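PDB 3HKM: exosome complex exonuclease RRP46 homolog from Oryza sativa Japonica Group, which binds double-stranded DNA and single-stranded RNA, shows hydrolytic DNase and phosphorolytic RNase activity in vitro, and is a probable component of the exosome core complex. Local coordinates for residues Y45-G50 and T95-T100; K67-Q72 and L106-N111. All blocks are in the same frame, centred on the assembly; numbering follows the deposited sequence.

Contact 1 (Y45-G50 and T95-T100)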
ATOM      1  N   TYR A  45     -14.596   6.005   3.675  1.00 18.76           N
ATOM      2  CA  TYR A  45     -15.892   6.565   4.047  1.00 20.41           C
ATOM      3  C   TYR A  45     -16.305   6.428   5.539  1.00 23.31           C
ATOM      4  O   TYR A  45     -17.309   5.806   5.852  1.00 23.64           O
ATOM      5  CB  TYR A  45     -16.959   6.082   3.050  1.00 19.85           C
ATOM      6  CG  TYR A  45     -16.619   6.549   1.645  1.00 19.50           C
ATOM      7  CD1 TYR A  45     -16.948   7.828   1.223  1.00 20.69           C
ATOM      8  CD2 TYR A  45     -15.906   5.740   0.768  1.00 20.59           C
ATOM      9  CE1 TYR A  45     -16.608   8.283  -0.045  1.00 20.82           C
ATOM     10  CE2 TYR A  45     -15.558   6.187  -0.505  1.00 19.81           C
ATOM     11  CZ  TYR A  45     -15.914   7.459  -0.902  1.00 21.16           C
ATOM     12  OH  TYR A  45     -15.582   7.916  -2.160  1.00 23.58           O
ATOM     13  N   GLY A  46     -15.523   7.049   6.439  1.00 27.72           N
ATOM     14  CA  GLY A  46     -15.760   7.051   7.884  1.00 20.14           C
ATOM     15  C   GLY A  46     -16.316   5.725   8.357  1.00 23.34           C
ATOM     16  O   GLY A  46     -16.551   4.838   7.543  1.00 25.23           O
ATOM     17  N   PRO A  47     -16.516   5.552   9.671  1.00 22.07           N
ATOM     18  CA  PRO A  47     -17.194   4.292   9.976  1.00 23.35           C
ATOM     19  C   PRO A  47     -18.706   4.468   9.828  1.00 24.11           C
ATOM     20  O   PRO A  47     -19.280   5.346  10.479  1.00 24.28           O
ATOM     21  CB  PRO A  47     -16.799   4.021  11.437  1.00 24.89           C
ATOM     22  CG  PRO A  47     -15.708   5.019  11.758  1.00 21.66           C
ATOM     23  CD  PRO A  47     -15.982   6.190  10.882  1.00 21.87           C
ATOM     24  N   LYS A  48     -19.326   3.665   8.960  1.00 22.94           N
ATOM     25  CA  LYS A  48     -20.764   3.751   8.696  1.00 24.50           C
ATOM     26  C   LYS A  48     -21.550   2.626   9.400  1.00 22.63           C
ATOM     27  O   LYS A  48     -21.254   1.447   9.214  1.00 22.14           O
ATOM     28  CB  LYS A  48     -21.029   3.737   7.183  1.00 21.79           C
ATOM     29  CG  LYS A  48     -22.515   3.751   6.809  1.00 26.05           C
ATOM     30  CD  LYS A  48     -22.740   3.674   5.289  1.00 28.48           C
ATOM     31  CE  LYS A  48     -24.226   3.725   4.950  1.00 28.37           C
ATOM     32  NZ  LYS A  48     -24.462   3.831   3.484  1.00 33.64           N
ATOM     33  N   PRO A  49     -22.554   2.994  10.218  1.00 24.71           N
ATOM     34  CA  PRO A  49     -23.367   2.002  10.939  1.00 23.95           C
ATOM     35  C   PRO A  49     -23.907   0.889  10.036  1.00 23.16           C
ATOM     36  O   PRO A  49     -24.348   1.151   8.920  1.00 24.46           O
ATOM     37  CB  PRO A  49     -24.531   2.834  11.488  1.00 23.02           C
ATOM     38  CG  PRO A  49     -23.956   4.210  11.662  1.00 24.12           C
ATOM     39  CD  PRO A  49     -22.921   4.382  10.571  1.00 23.52           C
ATOM     40  N   GLY A  50     -23.878  -0.343  10.525  1.00 23.23           N
ATOM     41  CA  GLY A  50     -24.442  -1.462   9.792  1.00 25.33           C
ATOM     42  C   GLY A  50     -23.386  -2.401   9.243  1.00 26.82           C
ATOM     43  O   GLY A  50     -22.254  -1.998   8.999  1.00 25.35           O
ATOM     44  N   THR A  95     -12.115  -3.509  17.015  1.00 26.15           N
ATOM     45  CA  THR A  95     -12.905  -3.594  18.229  1.00 27.38           C
ATOM     46  C   THR A  95     -13.490  -2.243  18.675  1.00 26.93           C
ATOM     47  O   THR A  95     -14.314  -2.189  19.585  1.00 28.62           O
ATOM     48  CB  THR A  95     -12.043  -4.189  19.366  1.00 29.51           C
ATOM     49  OG1 THR A  95     -12.759  -4.131  20.606  1.00 36.03           O
ATOM     50  CG2 THR A  95     -10.734  -3.423  19.497  1.00 27.03           C
ATOM     51  N   VAL A  96     -13.070  -1.156  18.035  1.00 25.64           N
ATOM     52  CA  VAL A  96     -13.504   0.175  18.456  1.00 24.27           C
ATOM     53  C   VAL A  96     -14.932   0.507  18.007  1.00 25.71           C
ATOM     54  O   VAL A  96     -15.757   0.956  18.818  1.00 26.02           O
ATOM     55  CB  VAL A  96     -12.540   1.278  17.964  1.00 22.83           C
ATOM     56  CG1 VAL A  96     -12.949   2.628  18.533  1.00 21.14           C
ATOM     57  CG2 VAL A  96     -11.108   0.946  18.360  1.00 24.88           C
ATOM     58  N   HIS A  97     -15.224   0.284  16.726  1.00 24.15           N
ATOM     59  CA  HIS A  97     -16.518   0.651  16.170  1.00 22.44           C
ATOM     60  C   HIS A  97     -17.265  -0.536  15.589  1.00 23.91           C
ATOM     61  O   HIS A  97     -17.370  -0.664  14.374  1.00 24.18           O
ATOM     62  CB  HIS A  97     -16.351   1.731  15.109  1.00 22.95           C
ATOM     63  CG  HIS A  97     -15.980   3.064  15.670  1.00 22.64           C
ATOM     64  ND1 HIS A  97     -14.727   3.618  15.510  1.00 22.71           N
ATOM     65  CD2 HIS A  97     -16.688   3.940  16.419  1.00 20.18           C
ATOM     66  CE1 HIS A  97     -14.684   4.786  16.127  1.00 20.53           C
ATOM     67  NE2 HIS A  97     -15.863   5.006  16.685  1.00 22.39           N
ATOM     68  N   PRO A  98     -17.796  -1.402  16.463  1.00 23.96           N
ATOM     69  CA  PRO A  98     -18.550  -2.601  16.080  1.00 24.39           C
ATOM     70  C   PRO A  98     -19.818  -2.237  15.324  1.00 25.44           C
ATOM     71  O   PRO A  98     -20.318  -1.114  15.482  1.00 22.95           O
ATOM     72  CB  PRO A  98     -18.915  -3.230  17.425  1.00 25.21           C
ATOM     73  CG  PRO A  98     -17.918  -2.677  18.393  1.00 27.51           C
ATOM     74  CD  PRO A  98     -17.657  -1.286  17.921  1.00 25.80           C
ATOM     75  N   ASN A  99     -20.328  -3.183  14.534  1.00 24.92           N
ATOM     76  CA  ASN A  99     -21.489  -2.961  13.670  1.00 25.16           C
ATOM     77  C   ASN A  99     -21.319  -1.721  12.815  1.00 24.57           C
ATOM     78  O   ASN A  99     -22.164  -0.829  12.812  1.00 24.41           O
ATOM     79  CB  ASN A  99     -22.782  -2.880  14.479  1.00 26.00           C
ATOM     80  CG  ASN A  99     -24.025  -2.924  13.606  1.00 25.08           C
ATOM     81  OD1 ASN A  99     -25.064  -2.385  13.975  1.00 27.83           O
ATOM     82  ND2 ASN A  99     -23.926  -3.564  12.448  1.00 26.46           N
ATOM     83  N   THR A 100     -20.213  -1.684  12.083  1.00 25.80           N
ATOM     84  CA  THR A 100     -19.854  -0.525  11.286  1.00 25.54           C
ATOM     85  C   THR A 100     -19.091  -0.977  10.034  1.00 23.35           C
ATOM     86  O   THR A 100     -18.375  -1.967  10.065  1.00 24.53           O
ATOM     87  CB  THR A 100     -19.003   0.442  12.139  1.00 24.60           C
ATOM     88  OG1 THR A 100     -19.514   1.773  12.025  1.00 27.98           O
ATOM     89  CG2 THR A 100     -17.535   0.387  11.762  1.00 22.53           C
TER
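At the outer end of the mixed sheet of this RNase PH fold, Pro49 and Thr100 form an antiparallel, non-hydrogen-bonded pair, their CA atoms 4.3 Å apart. Strand 38-49 finishes here and strand 100-110 begins. The bond that closes the ladder runs one residue further out, from Gly50 N to Asn99 O at 2.9 Å; it is fairly straight at hydrogen (162°), but the donor stands 53° out of the carbonyl plane. Beside it, Thr100 CA approaches Lys48 O at 3.2 Å in a CA-H...O contact, the usual companion of a non-hydrogen-bonded pair.

The amide of Asn99 lies against the backbone of Gly50, with ND2 3.4 Å from Gly50 CA, and the same ND2 donates a hydrogen bond to Thr51 OG1. Its CG is anti to the backbone N (chi1 -169°), the turn that lays the amide there. A leucine here would probably leave the Thr51 hydroxyl without this donor and the 50-51 link more loosely fixed. On the other side of the pair, Thr100 OG1 sits 3.6 Å from Pro47 CB. Farther along, Pro47 CG stands 4.1 Å above one face of the His97 imidazole, offset toward the rim, while Val96 CG1 lies over the opposite face.

The ladder continues inward through backbone bonding of Lys48 with Thr101. Thr100 also bonds through its backbone to Ser61, so the loop that follows helix 77-91 enters the sheet between strands 38-49 and 61-67.

Contact 2 (K67-Q72 and L106-N111)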
ATOM      1  N   LYS A  67      -9.949  -0.320  -8.366  1.00 24.72           N
ATOM      2  CA  LYS A  67     -10.444   0.141  -9.658  1.00 25.51           C
ATOM      3  C   LYS A  67      -9.291   0.480 -10.601  1.00 25.63           C
ATOM      4  O   LYS A  67      -8.444   1.311 -10.269  1.00 22.08           O
ATOM      5  CB  LYS A  67     -11.380   1.350  -9.483  1.00 25.37           C
ATOM      6  CG  LYS A  67     -12.358   1.197  -8.317  1.00 25.50           C
ATOM      7  CD  LYS A  67     -13.752   1.731  -8.629  1.00 26.09           C
ATOM      8  CE  LYS A  67     -13.865   3.232  -8.442  1.00 28.17           C
ATOM      9  NZ  LYS A  67     -15.301   3.670  -8.480  1.00 30.37           N
ATOM     10  N   PRO A  68      -9.262  -0.169 -11.785  1.00 27.61           N
ATOM     11  CA  PRO A  68      -8.185   0.006 -12.767  1.00 26.87           C
ATOM     12  C   PRO A  68      -8.256   1.382 -13.408  1.00 26.09           C
ATOM     13  O   PRO A  68      -9.333   1.976 -13.458  1.00 25.09           O
ATOM     14  CB  PRO A  68      -8.485  -1.075 -13.822  1.00 27.98           C
ATOM     15  CG  PRO A  68      -9.479  -1.995 -13.191  1.00 27.58           C
ATOM     16  CD  PRO A  68     -10.268  -1.139 -12.257  1.00 27.77           C
ATOM     17  N   MET A  69      -7.133   1.883 -13.911  1.00 25.04           N
ATOM     18  CA  MET A  69      -7.142   3.213 -14.502  1.00 26.15           C
ATOM     19  C   MET A  69      -7.951   3.227 -15.798  1.00 30.02           C
ATOM     20  O   MET A  69      -8.176   4.287 -16.388  1.00 29.21           O
ATOM     21  CB  MET A  69      -5.717   3.784 -14.671  1.00 26.67           C
ATOM     22  CG  MET A  69      -4.955   3.367 -15.915  1.00 28.45           C
ATOM     23  SD  MET A  69      -3.158   3.569 -15.715  1.00 28.40           S
ATOM     24  CE  MET A  69      -2.707   1.914 -15.201  1.00 23.79           C
ATOM     25  N   THR A  70      -8.422   2.047 -16.208  1.00 28.30           N
ATOM     26  CA  THR A  70      -9.191   1.918 -17.440  1.00 28.95           C
ATOM     27  C   THR A  70      -9.726   0.495 -17.596  1.00 30.76           C
ATOM     28  O   THR A  70      -9.133  -0.458 -17.083  1.00 32.99           O
ATOM     29  CB  THR A  70      -8.324   2.280 -18.654  1.00 29.63           C
ATOM     30  OG1 THR A  70      -9.158   2.712 -19.730  1.00 33.54           O
ATOM     31  CG2 THR A  70      -7.487   1.085 -19.087  1.00 32.76           C
ATOM     32  N   GLY A  71     -10.847   0.346 -18.298  1.00 32.81           N
ATOM     33  CA  GLY A  71     -11.480  -0.956 -18.458  1.00 29.78           C
ATOM     34  C   GLY A  71     -11.905  -1.546 -17.128  1.00 29.75           C
ATOM     35  O   GLY A  71     -12.238  -0.806 -16.199  1.00 32.81           O
ATOM     36  N   GLN A  72     -11.903  -2.872 -17.020  1.00 28.36           N
ATOM     37  CA  GLN A  72     -12.191  -3.486 -15.727  1.00 30.59           C
ATOM     38  C   GLN A  72     -11.164  -4.491 -15.213  1.00 32.17           C
ATOM     39  O   GLN A  72     -10.312  -4.993 -15.956  1.00 32.75           O
ATOM     40  CB  GLN A  72     -13.619  -4.039 -15.630  1.00 34.83           C
ATOM     41  CG  GLN A  72     -14.188  -4.686 -16.879  1.00 34.31           C
ATOM     42  CD  GLN A  72     -15.695  -4.834 -16.773  1.00 37.73           C
ATOM     43  OE1 GLN A  72     -16.337  -4.128 -15.994  1.00 39.45           O
ATOM     44  NE2 GLN A  72     -16.266  -5.753 -17.547  1.00 39.94           N
ATOM     45  N   LEU A 106      -9.901   2.380  -4.109  1.00 20.39           N
ATOM     46  CA  LEU A 106      -8.576   2.661  -4.617  1.00 20.67           C
ATOM     47  C   LEU A 106      -8.669   2.834  -6.129  1.00 21.06           C
ATOM     48  O   LEU A 106      -9.034   1.910  -6.848  1.00 22.50           O
ATOM     49  CB  LEU A 106      -7.622   1.522  -4.247  1.00 19.49           C
ATOM     50  CG  LEU A 106      -6.118   1.701  -4.467  1.00 20.29           C
ATOM     51  CD1 LEU A 106      -5.725   1.508  -5.928  1.00 20.56           C
ATOM     52  CD2 LEU A 106      -5.653   3.050  -3.942  1.00 19.83           C
ATOM     53  N   GLN A 107      -8.365   4.033  -6.600  1.00 20.67           N
ATOM     54  CA  GLN A 107      -8.402   4.327  -8.021  1.00 19.46           C
ATOM     55  C   GLN A 107      -6.987   4.545  -8.543  1.00 22.90           C
ATOM     56  O   GLN A 107      -6.294   5.476  -8.118  1.00 21.55           O
ATOM     57  CB  GLN A 107      -9.254   5.569  -8.277  1.00 21.72           C
ATOM     58  CG  GLN A 107      -9.157   6.113  -9.701  1.00 23.74           C
ATOM     59  CD  GLN A 107      -9.819   5.203 -10.728  1.00 26.42           C
ATOM     60  OE1 GLN A 107      -9.165   4.694 -11.648  1.00 27.02           O
ATOM     61  NE2 GLN A 107     -11.119   4.983 -10.567  1.00 25.05           N
ATOM     62  N   VAL A 108      -6.558   3.682  -9.465  1.00 23.48           N
ATOM     63  CA  VAL A 108      -5.258   3.841 -10.120  1.00 21.71           C
ATOM     64  C   VAL A 108      -5.268   4.971 -11.148  1.00 23.51           C
ATOM     65  O   VAL A 108      -6.158   5.053 -11.996  1.00 23.12           O
ATOM     66  CB  VAL A 108      -4.790   2.537 -10.778  1.00 22.45           C
ATOM     67  CG1 VAL A 108      -3.430   2.729 -11.427  1.00 21.64           C
ATOM     68  CG2 VAL A 108      -4.720   1.446  -9.738  1.00 21.37           C
ATOM     69  N   VAL A 109      -4.274   5.847 -11.046  1.00 22.93           N
ATOM     70  CA  VAL A 109      -4.166   7.019 -11.906  1.00 23.01           C
ATOM     71  C   VAL A 109      -3.029   6.827 -12.905  1.00 23.99           C
ATOM     72  O   VAL A 109      -3.160   7.143 -14.082  1.00 23.52           O
ATOM     73  CB  VAL A 109      -3.932   8.307 -11.067  1.00 21.16           C
ATOM     74  CG1 VAL A 109      -3.517   9.468 -11.958  1.00 22.98           C
ATOM     75  CG2 VAL A 109      -5.185   8.648 -10.260  1.00 23.02           C
ATOM     76  N   GLY A 110      -1.913   6.296 -12.417  1.00 23.37           N
ATOM     77  CA  GLY A 110      -0.768   5.983 -13.248  1.00 21.62           C
ATOM     78  C   GLY A 110      -0.045   4.765 -12.708  1.00 22.66           C
ATOM     79  O   GLY A 110      -0.114   4.468 -11.515  1.00 21.20           O
ATOM     80  N   ASN A 111       0.644   4.045 -13.584  1.00 21.99           N
ATOM     81  CA  ASN A 111       1.382   2.871 -13.153  1.00 20.45           C
ATOM     82  C   ASN A 111       2.776   2.832 -13.761  1.00 23.65           C
ATOM     83  O   ASN A 111       2.957   2.393 -14.898  1.00 19.81           O
ATOM     84  CB  ASN A 111       0.608   1.591 -13.477  1.00 22.12           C
ATOM     85  CG  ASN A 111       1.312   0.342 -12.983  1.00 20.89           C
ATOM     86  OD1 ASN A 111       2.355   0.420 -12.345  1.00 22.97           O
ATOM     87  ND2 ASN A 111       0.741  -0.817 -13.278  1.00 20.28           N
TER
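Met69 reaches from the loop after strand 61-67 across the end of strand 100-110, and its atoms can be followed outward one by one. CB lies close to the backbone of Val108, 3.0 Å from Val108 O. CG leaves between the backbone N and the carbonyl carbon (chi1 84°), a crowded position that directs the chain along the strand instead of out from the loop. SD then passes 3.9 Å from Val109 O, with Gly110 CA a little farther off. A bend at chi3 brings the terminal CE to two carbons at once, Asn111 CB at 3.8 Å and Val108 CG1 at 3.9 Å. The thioether thus spans four consecutive residues, Val108 to Asn111.

Earlier in the chain, before Met69, the backbones are joined as parallel strands, Lys67 being paired with Gln107. Lys67 N donates to Leu106 O at 2.8 Å, and Lys67 O accepts from Val108 N at 3.1 Å. The second bond is close to linear at hydrogen (178°). One residue thereby grips the two neighbours of its partner, the pattern that defines a parallel bridge. Past Pro68 the two chains no longer pair, and side-chain packing by Met69 takes over.

Strand 100-110 is held from its other edge by strand 38-49, where Val109 and Gly110 both face Ile39 in a classic beta bulge. On the buried side Leu106 packs on helices 115-130 and 77-91, and Val108 touches Leu115 and Trp66.

In the fold
Both contacts use strand 100-110, contact 1 at its start and contact 2 near its end, with centres 27 Å apart and nearest atoms about 8 Å apart. Contact 1 pairs that strand with its antiparallel neighbour 38-49; contact 2 pairs it with its parallel neighbour 61-67, on the other edge. Place and chemistry differ accordingly. Contact 1 is a surface contact, one of its seven touching residues being buried, with prolines, an imidazole and an amide around one backbone hydrogen bond, Gly50 N to Asn99 O. Contact 2 is partly buried and joins two backbone hydrogen bonds to apolar packing by the methionine thioether. Along the chain the segments alternate, and the contacts share one sheet without touching.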